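Local atomic coordinates of molybdopterin biosynthesis moeA protein (Pyrococcus horikoshii, PDB entry 1WU2), a protein that probably takes part in molybdenum cofactor biosynthesis, acting as in other MoeA proteins at the step that inserts molybdenum into molybdopterin. Residues Ile187-Gly191 / Ser192-Glu196; Ile358-Gly362 / Ser363-Ser367; Ala115-Gln119 / Glu120-Arg124; Leu376-Pro379 / Glu380-Gly384; Leu309-Lys312 / His313-Lys317. All coordinates share one frame; numbering follows the deposited sequence.

Overall arrangement
Along the chain the order is contact 3, contact 1, contact 5, contact 2, contact 4. Contact 3 stands apart in the MoeA N-terminal region, its centre about 77 Å from that of contact 1 and 59 Å from that of contact 5, which reflects an elongated subunit. The other four lie together, with centres 20 to 33 Å apart. Contacts 1 and 5 belong to the probable molybdopterin binding domain, on strand 184-190 and helix 300-319; in the C-terminal region contact 2 is the loop from strand 354-357 to helix 367-371, and contact 4 the exit from strand 374-378. Contacts 4 and 5 touch, joining these two regions, while contacts 1 and 2 both reach the second subunit.

Contact 1 (Ile187-Gly191 / Ser192-Glu196); sequences IIITG and SELIE
Leu194 folds back over Ile189 and Gly191 in the turn that ends strand 184-190, a strand of the mixed sheet in the probable molybdopterin binding domain. The apolar contact is one methyl pair: Leu194 CD1 meets Ile189 CG2 at 3.3 Å, closer than usual van der Waals contact, and the two side chains cross at about a right angle. The same CD1 lies 3.2 Å from Thr190 O. Leu194 has CG anti to its carbonyl carbon (chi1 -65°), which turns the branch back toward the strand, and beyond the turn it also packs on Val232 of strand 226-233.

Steric limits explain the glycine. With phi/psi of 141/121°, a beta carbon on Gly191 would press on the carbonyl oxygen of Thr190 and collide with Leu194 CD1.

Polar contacts close the turn. Leu194 N donates to Gly191 O at 3.2 Å, spanning Ser192 and Glu193, with the donor well above the carbonyl plane. Ser192 OG bonds to Asp235 N, tying the turn to the loop after strand 226-233. Water 1 lies within hydrogen-bonding distance of both ends of the turn, 3.0 Å from Gly191 O and 2.6 Å from Leu194 O, with further acceptors in reach.

Contact 2 (Ile358-Gly362 / Ser363-Ser367); sequences IKKKG and SGILS
Ile365 fills the inner side of a loop by turning its CD1 methyl against two consecutive lysines. The tight part is a wedge of carbons: CD1 of Ile365 lies 3.3 Å from Lys361 CB and 3.4 Å from Lys360 CG, both inside normal van der Waals separation. One bond nearer the backbone, Ile365 CG1 is 3.4 Å from Lys361 O. Its CG1 sits between the backbone N and the carbonyl carbon (chi1 56°), and chi2 near 180° extends CD1 toward the lysines. The Lys360 chain runs at about a right angle to Ile365, bending at chi2 to carry its CE past CD1 to within 3.7 Å of Ser367 OG. An alanine at Ile365 would remove everything beyond CB and would probably leave the Lys360 and Lys361 carbons without their shared partner, opening a gap under the loop.

The other side is looser. Lys361 is exposed, its chain beyond CB makes no contact with segment 363-367, and no hydrogen bond links the two segments. The reversal contains a cis peptide before Gly362 and positive phi at Gly362 and Gly364. Ser367 OG bonds to Asp147 of the second subunit, and Lys360 NZ bonds weakly to Glu146 O there. The arrangement is a strand-to-helix connection of the C-terminal region, leading from strand 354-357 to helix 367-371 at the subunit interface.

Contact 3 (Ala115-Gln119 / Glu120-Arg124); sequences AVIMQ and EMVKR
Ile117 and Val122 face each other across the turn that leads from strand 115-118 to strand 123-125, the two outermost strands of a six-stranded mixed sheet in the MoeA N-terminal region. Their side chains cross obliquely, with Ile117 CG1 3.7 Å from Val122 CG1. Ile117 places CG1 anti to the backbone N (chi1 -179°), which directs that branch at the valine, and Tyr61 of strand 60-63 lies against both residues. The second methyl of Val122, CG2, turns instead to the backbone, 3.3 Å from Gln119 O.

A second pair is formed by Met118 and Met121, both present as selenomethionine. They meet at the roots of their side chains, Met118 CB to Met121 CG at 3.8 Å. The end of Met118 goes elsewhere: its chain bends at chi3 and brings CE to 3.5 Å from Glu120 OE2.

Two backbone bonds close the turn. Met121 N donates to Met118 O at 3.2 Å, reaching it from above the carbonyl plane, and Val122 N makes a weak bond to Gln119 O. The amide of Gln119 has its main partner outside the turn, where OE1 accepts from Lys102 NZ. At the other end of the amide, NE2 gives water 2 a weak bond at 3.4 Å, and the water donates to Glu120 OE1 at 2.8 Å.

Contact 4 (Leu376-Pro379 / Glu380-Gly384); sequences LEIP and EDSEG
A type I beta turn from Pro379 to Ser382 carries the chain out of strand 374-378, and Ser382 folds back on Ile378 and Pro379. The turn's own bond is weak, Ser382 N to Pro379 O at 3.4 Å with an N-H...O angle of 148°. Water 3 lies 2.8 Å from both Pro379 O and Ser382 O, among more acceptors than it has protons. The side chains also meet: Ile378 CG2 lies 3.4 Å from Ser382 OG and 3.7 Å from Ser382 CB. The hydroxyl oxygen, set opposite the backbone N of Ser382 (chi1 163°), also accepts from Gly384 N at 3.2 Å, which makes an ST turn that begins at the last residue of the beta turn. Both belong to the C-terminal region, where the link joins strand 374-378 to strand 384-385, and Tyr385 of the latter packs on Ile378 and Pro379. At the corner, Asp381 OD1 stands 3.5 Å from Pro379 CB, while Glu380 OE2 accepts a hydrogen bond from Tyr10 N.

Contact 5 (Leu309-Lys312 / His313-Lys317); sequences LFVK and HALAK
His313 lays the edge of its ring against the carbonyl of Leu309, one turn earlier in helix 300-319: CD2 is 3.6 Å from Leu309 O, which lies in the ring plane. Beside it runs the aliphatic part of Lys312, pointing the same way, with Lys312 CE 3.9 Å from His313 CE1 in an oblique approach. Elsewhere round the helix, Val311 and Leu315 lie side by side, CG1 to CD1 at 3.7 Å.

The backbone sets these positions. Leu315 N donates to Val311 O at 2.9 Å, almost straight at 174°, and Ala316 N to Lys312 O at 3.2 Å. Phe310 lies within a wider pi-type turn at 309-311, and its O accepts from Ala314 N at 3.1 Å and only weakly from His313 N.

The polar groups have their main partners outside the two segments: His313 ND1 bonds to Tyr324 OH, Leu309 O to Tyr10 OH, and the Lys312 chain, bent at chi3 (80°), takes NZ to a salt bridge with Glu325 and a hydrogen bond with Tyr375 OH. A leucine in place of His313 would lack the imidazole, and is likely to leave the Tyr324 hydroxyl without its ND1 partner and Leu309 O without the ring edge.

Phe310, stacked on Phe287 and edge-to-face with Tyr10, packs on Ala13, Leu14 and Leu17 and Ala314 on Leu18 of helix 10-20, while Val311 and Ala314 meet Phe294 of strand 293-295 and Leu309 meets Ile281 of strand 281-282.

Contact 1 (Ile187-Gly191 / Ser192-Glu196)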
loop_
_atom_site.group_PDB
_atom_site.type_symbol
_atom_site.label_atom_id
_atom_site.label_comp_id
_atom_site.label_asym_id
_atom_site.label_seq_id
_atom_site.Cartn_x
_atom_site.Cartn_y
_atom_site.Cartn_z
ATOM N N ILE A 187 -0.313 -20.689 -11.313
ATOM C CA ILE A 187 -0.992 -21.124 -10.096
ATOM C C ILE A 187 -1.709 -22.445 -10.368
ATOM O O ILE A 187 -2.703 -22.475 -11.095
ATOM C CB ILE A 187 -2.000 -20.047 -9.617
ATOM C CG1 ILE A 187 -1.263 -18.769 -9.193
ATOM C CG2 ILE A 187 -2.845 -20.575 -8.460
ATOM C CD1 ILE A 187 -2.175 -17.601 -8.848
ATOM N N ILE A 188 -1.191 -23.529 -9.793
ATOM C CA ILE A 188 -1.816 -24.848 -9.874
ATOM C C ILE A 188 -2.347 -25.228 -8.505
ATOM O O ILE A 188 -1.582 -25.304 -7.557
ATOM C CB ILE A 188 -0.789 -25.923 -10.289
ATOM C CG1 ILE A 188 -0.099 -25.564 -11.601
ATOM C CG2 ILE A 188 -1.471 -27.277 -10.416
ATOM C CD1 ILE A 188 1.129 -26.419 -11.881
ATOM N N ILE A 189 -3.647 -25.479 -8.400
ATOM C CA ILE A 189 -4.219 -26.011 -7.168
ATOM C C ILE A 189 -4.318 -27.531 -7.319
ATOM O O ILE A 189 -4.558 -28.029 -8.415
ATOM C CB ILE A 189 -5.601 -25.372 -6.870
ATOM C CG1 ILE A 189 -5.475 -23.941 -6.318
ATOM C CG2 ILE A 189 -6.349 -26.174 -5.825
ATOM C CD1 ILE A 189 -4.374 -23.086 -6.892
ATOM N N THR A 190 -4.111 -28.262 -6.224
ATOM C CA THR A 190 -4.158 -29.728 -6.235
ATOM C C THR A 190 -5.001 -30.246 -5.071
ATOM O O THR A 190 -4.939 -29.705 -3.966
ATOM C CB THR A 190 -2.712 -30.310 -6.183
ATOM O OG1 THR A 190 -2.257 -30.622 -7.508
ATOM C CG2 THR A 190 -2.642 -31.654 -5.459
ATOM N N GLY A 191 -5.777 -31.300 -5.327
ATOM C CA GLY A 191 -6.629 -31.913 -4.318
ATOM C C GLY A 191 -7.977 -32.351 -4.862
ATOM O O GLY A 191 -8.735 -31.526 -5.373
ATOM N N SER A 192 -8.273 -33.648 -4.745
ATOM C CA SER A 192 -9.558 -34.215 -5.176
ATOM C C SER A 192 -10.672 -33.806 -4.216
ATOM O O SER A 192 -11.847 -33.763 -4.581
ATOM C CB SER A 192 -9.485 -35.744 -5.237
ATOM O OG SER A 192 -8.233 -36.190 -5.721
ATOM N N GLU A 193 -10.275 -33.558 -2.972
ATOM C CA GLU A 193 -11.111 -32.925 -1.949
ATOM C C GLU A 193 -11.721 -31.583 -2.371
ATOM O O GLU A 193 -12.842 -31.263 -1.983
ATOM C CB GLU A 193 -10.282 -32.704 -0.674
ATOM C CG GLU A 193 -8.809 -32.384 -0.931
ATOM C CD GLU A 193 -8.171 -31.526 0.140
ATOM O OE1 GLU A 193 -8.792 -31.312 1.205
ATOM O OE2 GLU A 193 -7.029 -31.066 -0.090
ATOM N N LEU A 194 -10.981 -30.803 -3.155
ATOM C CA LEU A 194 -11.361 -29.417 -3.448
ATOM C C LEU A 194 -12.543 -29.273 -4.416
ATOM O O LEU A 194 -12.711 -30.070 -5.339
ATOM C CB LEU A 194 -10.148 -28.637 -3.961
ATOM C CG LEU A 194 -9.038 -28.496 -2.910
ATOM C CD1 LEU A 194 -7.699 -28.236 -3.559
ATOM C CD2 LEU A 194 -9.366 -27.394 -1.909
ATOM N N ILE A 195 -13.345 -28.236 -4.181
ATOM C CA ILE A 195 -14.568 -27.964 -4.936
ATOM C C ILE A 195 -14.749 -26.446 -5.087
ATOM O O ILE A 195 -14.340 -25.684 -4.218
ATOM C CB ILE A 195 -15.791 -28.625 -4.218
ATOM C CG1 ILE A 195 -16.912 -28.954 -5.212
ATOM C CG2 ILE A 195 -16.312 -27.755 -3.068
ATOM C CD1 ILE A 195 -17.259 -30.426 -5.258
ATOM N N GLU A 196 -15.359 -26.006 -6.183
ATOM C CA GLU A 196 -15.429 -24.573 -6.492
ATOM C C GLU A 196 -16.478 -23.812 -5.674
ATOM O O GLU A 196 -16.276 -22.639 -5.355
ATOM C CB GLU A 196 -15.654 -24.348 -7.996
ATOM C CG GLU A 196 -17.064 -24.644 -8.493
ATOM C CD GLU A 196 -17.107 -24.978 -9.975
ATOM O OE1 GLU A 196 -17.519 -26.108 -10.322
ATOM O OE2 GLU A 196 -16.728 -24.111 -10.794
HETATM O O HOH W 1 -11.315 -31.616 -6.891
#

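Contact 2 (Ile358-Gly362 / Ser363-Ser367)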
loop_
_atom_site.group_PDB
_atom_site.type_symbol
_atom_site.label_atom_id
_atom_site.label_comp_id
_atom_site.label_asym_id
_atom_site.label_seq_id
_atom_site.Cartn_x
_atom_site.Cartn_y
_atom_site.Cartn_z
ATOM N N ILE A 358 -2.972 -11.770 17.248
ATOM C CA ILE A 358 -4.088 -12.652 16.929
ATOM C C ILE A 358 -3.593 -14.090 17.004
ATOM O O ILE A 358 -2.734 -14.500 16.220
ATOM C CB ILE A 358 -4.647 -12.353 15.521
ATOM C CG1 ILE A 358 -5.127 -10.905 15.440
ATOM C CG2 ILE A 358 -5.804 -13.296 15.179
ATOM C CD1 ILE A 358 -4.215 -10.033 14.662
ATOM N N LYS A 359 -4.132 -14.843 17.956
ATOM C CA LYS A 359 -3.843 -16.272 18.070
ATOM C C LYS A 359 -5.026 -17.071 17.546
ATOM O O LYS A 359 -6.175 -16.794 17.893
ATOM C CB LYS A 359 -3.519 -16.699 19.515
ATOM C CG LYS A 359 -4.169 -15.885 20.632
ATOM C CD LYS A 359 -3.261 -14.739 21.071
ATOM C CE LYS A 359 -4.023 -13.670 21.837
ATOM N NZ LYS A 359 -3.126 -12.563 22.285
ATOM N N LYS A 360 -4.739 -18.044 16.687
ATOM C CA LYS A 360 -5.745 -19.012 16.259
ATOM C C LYS A 360 -5.071 -20.303 15.754
ATOM O O LYS A 360 -3.970 -20.645 16.197
ATOM C CB LYS A 360 -6.692 -18.381 15.222
ATOM C CG LYS A 360 -8.080 -19.048 15.133
ATOM C CD LYS A 360 -9.240 -18.148 15.559
ATOM C CE LYS A 360 -10.537 -18.561 14.853
ATOM N NZ LYS A 360 -11.768 -18.140 15.582
ATOM N N LYS A 361 -5.725 -21.003 14.829
ATOM C CA LYS A 361 -5.385 -22.375 14.455
ATOM C C LYS A 361 -5.150 -22.417 12.921
ATOM O O LYS A 361 -4.961 -21.348 12.324
ATOM C CB LYS A 361 -6.523 -23.289 14.948
ATOM C CG LYS A 361 -6.093 -24.298 16.022
ATOM C CD LYS A 361 -7.245 -25.211 16.441
ATOM C CE LYS A 361 -6.771 -26.623 16.801
ATOM N NZ LYS A 361 -7.365 -27.663 15.904
ATOM N N GLY A 362 -5.111 -23.581 12.257
ATOM C CA GLY A 362 -5.226 -24.916 12.835
ATOM C C GLY A 362 -6.076 -25.878 12.014
ATOM O O GLY A 362 -6.168 -27.071 12.337
ATOM N N SER A 363 -6.741 -25.351 10.988
ATOM C CA SER A 363 -7.284 -26.166 9.901
ATOM C C SER A 363 -7.306 -25.346 8.619
ATOM O O SER A 363 -8.140 -25.576 7.733
ATOM C CB SER A 363 -8.695 -26.644 10.244
ATOM O OG SER A 363 -9.326 -27.253 9.125
ATOM N N GLY A 364 -6.374 -24.400 8.511
ATOM C CA GLY A 364 -6.461 -23.362 7.504
ATOM C C GLY A 364 -7.694 -22.528 7.764
ATOM O O GLY A 364 -8.587 -22.453 6.916
ATOM N N ILE A 365 -7.754 -21.919 8.945
ATOM C CA ILE A 365 -8.921 -21.119 9.316
ATOM C C ILE A 365 -8.687 -19.626 9.052
ATOM O O ILE A 365 -8.095 -18.890 9.851
ATOM C CB ILE A 365 -9.438 -21.447 10.743
ATOM C CG1 ILE A 365 -8.367 -21.285 11.825
ATOM C CG2 ILE A 365 -9.979 -22.877 10.762
ATOM C CD1 ILE A 365 -8.845 -21.783 13.182
ATOM N N LEU A 366 -9.205 -19.230 7.891
ATOM C CA LEU A 366 -8.987 -17.949 7.232
ATOM C C LEU A 366 -9.287 -16.667 8.029
ATOM O O LEU A 366 -8.760 -15.608 7.694
ATOM C CB LEU A 366 -9.830 -17.960 5.942
ATOM C CG LEU A 366 -9.492 -17.096 4.727
ATOM C CD1 LEU A 366 -10.423 -15.909 4.703
ATOM C CD2 LEU A 366 -8.041 -16.649 4.667
ATOM N N SER A 367 -10.119 -16.749 9.065
ATOM C CA SER A 367 -10.574 -15.545 9.778
ATOM C C SER A 367 -9.471 -14.789 10.529
ATOM O O SER A 367 -9.599 -13.588 10.753
ATOM C CB SER A 367 -11.712 -15.871 10.751
ATOM O OG SER A 367 -11.292 -16.788 11.746
#

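Contact 3 (Ala115-Gln119 / Glu120-Arg124)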
loop_
_atom_site.group_PDB
_atom_site.type_symbol
_atom_site.label_atom_id
_atom_site.label_comp_id
_atom_site.label_asym_id
_atom_site.label_seq_id
_atom_site.Cartn_x
_atom_site.Cartn_y
_atom_site.Cartn_z
ATOM N N ALA A 115 20.112 39.272 -6.756
ATOM C CA ALA A 115 19.136 39.254 -5.664
ATOM C C ALA A 115 17.894 40.087 -5.983
ATOM O O ALA A 115 17.906 40.917 -6.888
ATOM C CB ALA A 115 19.781 39.748 -4.376
ATOM N N VAL A 116 16.824 39.845 -5.232
ATOM C CA VAL A 116 15.590 40.621 -5.340
ATOM C C VAL A 116 15.069 40.973 -3.943
ATOM O O VAL A 116 14.985 40.115 -3.065
ATOM C CB VAL A 116 14.496 39.865 -6.132
ATOM C CG1 VAL A 116 13.237 40.721 -6.267
ATOM C CG2 VAL A 116 15.006 39.462 -7.516
ATOM N N ILE A 117 14.728 42.246 -3.755
ATOM C CA ILE A 117 14.188 42.746 -2.491
ATOM C C ILE A 117 12.693 42.994 -2.648
ATOM O O ILE A 117 12.256 43.572 -3.636
ATOM C CB ILE A 117 14.924 44.048 -2.035
ATOM C CG1 ILE A 117 14.373 44.551 -0.691
ATOM C CG2 ILE A 117 14.814 45.170 -3.087
ATOM C CD1 ILE A 117 15.150 44.084 0.510
HETATM N N MSE A 118 11.916 42.552 -1.663
HETATM C CA MSE A 118 10.467 42.742 -1.670
HETATM C C MSE A 118 10.112 44.222 -1.775
HETATM O O MSE A 118 10.779 45.074 -1.187
HETATM C CB MSE A 118 9.854 42.170 -0.396
HETATM C CG MSE A 118 10.026 40.676 -0.243
HETATM SE SE MSE A 118 9.040 40.022 1.283
HETATM C CE MSE A 118 7.261 40.032 0.508
ATOM N N GLN A 119 9.060 44.509 -2.539
ATOM C CA GLN A 119 8.576 45.875 -2.763
ATOM C C GLN A 119 8.363 46.638 -1.461
ATOM O O GLN A 119 8.793 47.781 -1.310
ATOM C CB GLN A 119 7.233 45.829 -3.502
ATOM C CG GLN A 119 7.268 46.352 -4.920
ATOM C CD GLN A 119 6.066 45.896 -5.730
ATOM O OE1 GLN A 119 6.165 45.717 -6.939
ATOM N NE2 GLN A 119 4.933 45.706 -5.062
ATOM N N GLU A 120 7.674 45.981 -0.535
ATOM C CA GLU A 120 7.236 46.597 0.718
ATOM C C GLU A 120 8.375 46.864 1.707
ATOM O O GLU A 120 8.226 47.681 2.616
ATOM C CB GLU A 120 6.141 45.748 1.398
ATOM C CG GLU A 120 6.153 44.252 1.067
ATOM C CD GLU A 120 5.242 43.875 -0.095
ATOM O OE1 GLU A 120 4.502 44.745 -0.601
ATOM O OE2 GLU A 120 5.266 42.696 -0.506
HETATM N N MSE A 121 9.503 46.178 1.532
HETATM C CA MSE A 121 10.654 46.331 2.426
HETATM C C MSE A 121 11.562 47.515 2.075
HETATM O O MSE A 121 12.575 47.736 2.743
HETATM C CB MSE A 121 11.474 45.037 2.449
HETATM C CG MSE A 121 10.681 43.821 2.911
HETATM SE SE MSE A 121 9.921 44.045 4.686
HETATM C CE MSE A 121 8.068 44.229 4.211
ATOM N N VAL A 122 11.202 48.269 1.034
ATOM C CA VAL A 122 11.923 49.489 0.665
ATOM C C VAL A 122 10.971 50.675 0.494
ATOM O O VAL A 122 9.794 50.501 0.176
ATOM C CB VAL A 122 12.753 49.301 -0.631
ATOM C CG1 VAL A 122 13.825 48.248 -0.424
ATOM C CG2 VAL A 122 11.863 48.935 -1.817
ATOM N N LYS A 123 11.499 51.878 0.707
ATOM C CA LYS A 123 10.732 53.111 0.554
ATOM C C LYS A 123 10.884 53.634 -0.870
ATOM O O LYS A 123 12.002 53.868 -1.330
ATOM C CB LYS A 123 11.209 54.163 1.561
ATOM C CG LYS A 123 10.188 55.256 1.846
ATOM C CD LYS A 123 9.125 54.790 2.840
ATOM C CE LYS A 123 7.779 55.453 2.573
ATOM N NZ LYS A 123 7.106 54.896 1.365
ATOM N N ARG A 124 9.758 53.818 -1.559
ATOM C CA ARG A 124 9.755 54.266 -2.953
ATOM C C ARG A 124 9.537 55.780 -3.040
ATOM O O ARG A 124 8.400 56.251 -3.103
ATOM C CB ARG A 124 8.682 53.518 -3.762
ATOM C CG ARG A 124 9.231 52.661 -4.893
ATOM C CD ARG A 124 10.017 53.435 -5.953
ATOM N NE ARG A 124 9.397 53.365 -7.277
ATOM C CZ ARG A 124 10.028 53.595 -8.429
ATOM N NH1 ARG A 124 11.317 53.920 -8.453
ATOM N NH2 ARG A 124 9.364 53.502 -9.573
HETATM O O HOH W 2 3.729 46.936 -2.124
#

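Contact 4 (Leu376-Pro379 / Glu380-Gly384)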
loop_
_atom_site.group_PDB
_atom_site.type_symbol
_atom_site.label_atom_id
_atom_site.label_comp_id
_atom_site.label_asym_id
_atom_site.label_seq_id
_atom_site.Cartn_x
_atom_site.Cartn_y
_atom_site.Cartn_z
ATOM N N LEU A 376 4.773 -10.351 12.530
ATOM C CA LEU A 376 6.005 -10.291 13.285
ATOM C C LEU A 376 6.768 -11.581 13.027
ATOM O O LEU A 376 6.180 -12.655 12.982
ATOM C CB LEU A 376 5.682 -10.154 14.776
ATOM C CG LEU A 376 6.796 -10.469 15.774
ATOM C CD1 LEU A 376 7.902 -9.445 15.665
ATOM C CD2 LEU A 376 6.234 -10.509 17.177
ATOM N N GLU A 377 8.079 -11.475 12.867
ATOM C CA GLU A 377 8.925 -12.641 12.674
ATOM C C GLU A 377 9.798 -12.843 13.906
ATOM O O GLU A 377 10.482 -11.920 14.346
ATOM C CB GLU A 377 9.789 -12.467 11.432
ATOM C CG GLU A 377 8.997 -12.493 10.132
ATOM C CD GLU A 377 9.757 -11.866 8.984
ATOM O OE1 GLU A 377 10.644 -12.539 8.410
ATOM O OE2 GLU A 377 9.477 -10.694 8.661
ATOM N N ILE A 378 9.754 -14.051 14.459
ATOM C CA ILE A 378 10.564 -14.428 15.609
ATOM C C ILE A 378 11.569 -15.484 15.151
ATOM O O ILE A 378 11.169 -16.589 14.790
ATOM C CB ILE A 378 9.668 -14.982 16.738
ATOM C CG1 ILE A 378 8.550 -13.984 17.069
ATOM C CG2 ILE A 378 10.505 -15.296 17.980
ATOM C CD1 ILE A 378 7.494 -14.515 18.021
ATOM N N PRO A 379 12.863 -15.154 15.142
ATOM C CA PRO A 379 13.901 -16.122 14.759
ATOM C C PRO A 379 13.931 -17.391 15.617
ATOM O O PRO A 379 13.299 -17.467 16.677
ATOM C CB PRO A 379 15.206 -15.338 14.933
ATOM C CG PRO A 379 14.816 -13.908 14.889
ATOM C CD PRO A 379 13.438 -13.835 15.463
ATOM N N GLU A 380 14.699 -18.369 15.144
ATOM C CA GLU A 380 14.763 -19.703 15.736
ATOM C C GLU A 380 15.408 -19.702 17.114
ATOM O O GLU A 380 15.036 -20.494 17.975
ATOM C CB GLU A 380 15.561 -20.639 14.830
ATOM C CG GLU A 380 14.909 -20.908 13.484
ATOM C CD GLU A 380 15.488 -20.086 12.342
ATOM O OE1 GLU A 380 16.031 -18.986 12.583
ATOM O OE2 GLU A 380 15.394 -20.537 11.183
ATOM N N ASP A 381 16.373 -18.809 17.315
ATOM C CA ASP A 381 17.121 -18.729 18.574
ATOM C C ASP A 381 16.426 -17.908 19.674
ATOM O O ASP A 381 17.056 -17.550 20.671
ATOM C CB ASP A 381 18.533 -18.181 18.311
ATOM C CG ASP A 381 18.534 -16.746 17.804
ATOM O OD1 ASP A 381 17.458 -16.218 17.448
ATOM O OD2 ASP A 381 19.576 -16.065 17.721
ATOM N N SER A 382 15.137 -17.623 19.492
ATOM C CA SER A 382 14.361 -16.841 20.449
ATOM C C SER A 382 13.255 -17.697 21.066
ATOM O O SER A 382 12.532 -18.399 20.351
ATOM C CB SER A 382 13.756 -15.622 19.755
ATOM O OG SER A 382 12.700 -15.066 20.513
ATOM N N GLU A 383 13.133 -17.635 22.391
ATOM C CA GLU A 383 12.085 -18.356 23.116
ATOM C C GLU A 383 10.781 -17.559 23.191
ATOM O O GLU A 383 9.776 -18.074 23.675
ATOM C CB GLU A 383 12.541 -18.690 24.539
ATOM C CG GLU A 383 13.848 -19.467 24.623
ATOM C CD GLU A 383 14.957 -18.694 25.315
ATOM O OE1 GLU A 383 14.726 -18.182 26.434
ATOM O OE2 GLU A 383 16.063 -18.604 24.738
ATOM N N GLY A 384 10.808 -16.305 22.742
ATOM C CA GLY A 384 9.616 -15.473 22.694
ATOM C C GLY A 384 9.807 -14.082 23.270
ATOM O O GLY A 384 10.843 -13.781 23.868
HETATM O O HOH W 3 11.312 -18.963 17.853
#

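Contact 5 (Leu309-Lys312 / His313-Lys317)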
loop_
_atom_site.group_PDB
_atom_site.type_symbol
_atom_site.label_atom_id
_atom_site.label_comp_id
_atom_site.label_asym_id
_atom_site.label_seq_id
_atom_site.Cartn_x
_atom_site.Cartn_y
_atom_site.Cartn_z
ATOM N N LEU A 309 6.836 -14.677 3.189
ATOM C CA LEU A 309 8.202 -15.019 3.592
ATOM C C LEU A 309 9.088 -15.443 2.420
ATOM O O LEU A 309 10.310 -15.392 2.529
ATOM C CB LEU A 309 8.196 -16.122 4.663
ATOM C CG LEU A 309 7.646 -15.714 6.034
ATOM C CD1 LEU A 309 7.441 -16.928 6.912
ATOM C CD2 LEU A 309 8.569 -14.725 6.725
ATOM N N PHE A 310 8.483 -15.845 1.302
ATOM C CA PHE A 310 9.246 -16.347 0.158
ATOM C C PHE A 310 8.853 -15.661 -1.143
ATOM O O PHE A 310 9.650 -14.934 -1.733
ATOM C CB PHE A 310 9.064 -17.862 0.015
ATOM C CG PHE A 310 9.767 -18.659 1.074
ATOM C CD1 PHE A 310 9.049 -19.372 2.017
ATOM C CD2 PHE A 310 11.152 -18.700 1.122
ATOM C CE1 PHE A 310 9.702 -20.108 2.991
ATOM C CE2 PHE A 310 11.809 -19.440 2.099
ATOM C CZ PHE A 310 11.082 -20.142 3.029
ATOM N N VAL A 311 7.615 -15.882 -1.572
ATOM C CA VAL A 311 7.154 -15.439 -2.888
ATOM C C VAL A 311 7.255 -13.918 -3.063
ATOM O O VAL A 311 7.732 -13.442 -4.089
ATOM C CB VAL A 311 5.699 -15.894 -3.168
ATOM C CG1 VAL A 311 5.283 -15.515 -4.588
ATOM C CG2 VAL A 311 5.551 -17.396 -2.964
ATOM N N LYS A 312 6.805 -13.176 -2.055
ATOM C CA LYS A 312 6.832 -11.715 -2.055
ATOM C C LYS A 312 8.226 -11.175 -2.393
ATOM O O LYS A 312 8.362 -10.250 -3.183
ATOM C CB LYS A 312 6.374 -11.187 -0.685
ATOM C CG LYS A 312 6.573 -9.696 -0.467
ATOM C CD LYS A 312 5.809 -9.184 0.752
ATOM C CE LYS A 312 6.527 -9.479 2.056
ATOM N NZ LYS A 312 6.214 -8.479 3.114
ATOM N N HIS A 313 9.252 -11.766 -1.792
ATOM C CA HIS A 313 10.631 -11.319 -1.981
ATOM C C HIS A 313 11.230 -11.763 -3.314
ATOM O O HIS A 313 12.090 -11.078 -3.858
ATOM C CB HIS A 313 11.495 -11.793 -0.809
ATOM C CG HIS A 313 11.016 -11.288 0.512
ATOM N ND1 HIS A 313 10.934 -9.943 0.806
ATOM C CD2 HIS A 313 10.552 -11.940 1.603
ATOM C CE1 HIS A 313 10.457 -9.791 2.028
ATOM N NE2 HIS A 313 10.217 -10.987 2.533
ATOM N N ALA A 314 10.776 -12.901 -3.833
ATOM C CA ALA A 314 11.190 -13.365 -5.159
ATOM C C ALA A 314 10.642 -12.456 -6.254
ATOM O O ALA A 314 11.369 -12.058 -7.159
ATOM C CB ALA A 314 10.732 -14.802 -5.392
ATOM N N LEU A 315 9.356 -12.136 -6.164
ATOM C CA LEU A 315 8.701 -11.236 -7.112
ATOM C C LEU A 315 9.351 -9.852 -7.123
ATOM O O LEU A 315 9.546 -9.260 -8.183
ATOM C CB LEU A 315 7.215 -11.103 -6.775
ATOM C CG LEU A 315 6.369 -12.337 -7.085
ATOM C CD1 LEU A 315 5.059 -12.294 -6.316
ATOM C CD2 LEU A 315 6.101 -12.448 -8.582
ATOM N N ALA A 316 9.684 -9.350 -5.936
ATOM C CA ALA A 316 10.347 -8.057 -5.797
ATOM C C ALA A 316 11.735 -8.070 -6.431
ATOM O O ALA A 316 12.151 -7.086 -7.027
ATOM C CB ALA A 316 10.440 -7.663 -4.326
ATOM N N LYS A 317 12.443 -9.186 -6.307
ATOM C CA LYS A 317 13.763 -9.335 -6.918
ATOM C C LYS A 317 13.683 -9.369 -8.445
ATOM O O LYS A 317 14.583 -8.880 -9.126
ATOM C CB LYS A 317 14.459 -10.603 -6.409
ATOM C CG LYS A 317 15.982 -10.530 -6.473
ATOM C CD LYS A 317 16.611 -11.875 -6.756
ATOM C CE LYS A 317 18.101 -11.736 -7.013
ATOM N NZ LYS A 317 18.796 -13.036 -6.868
#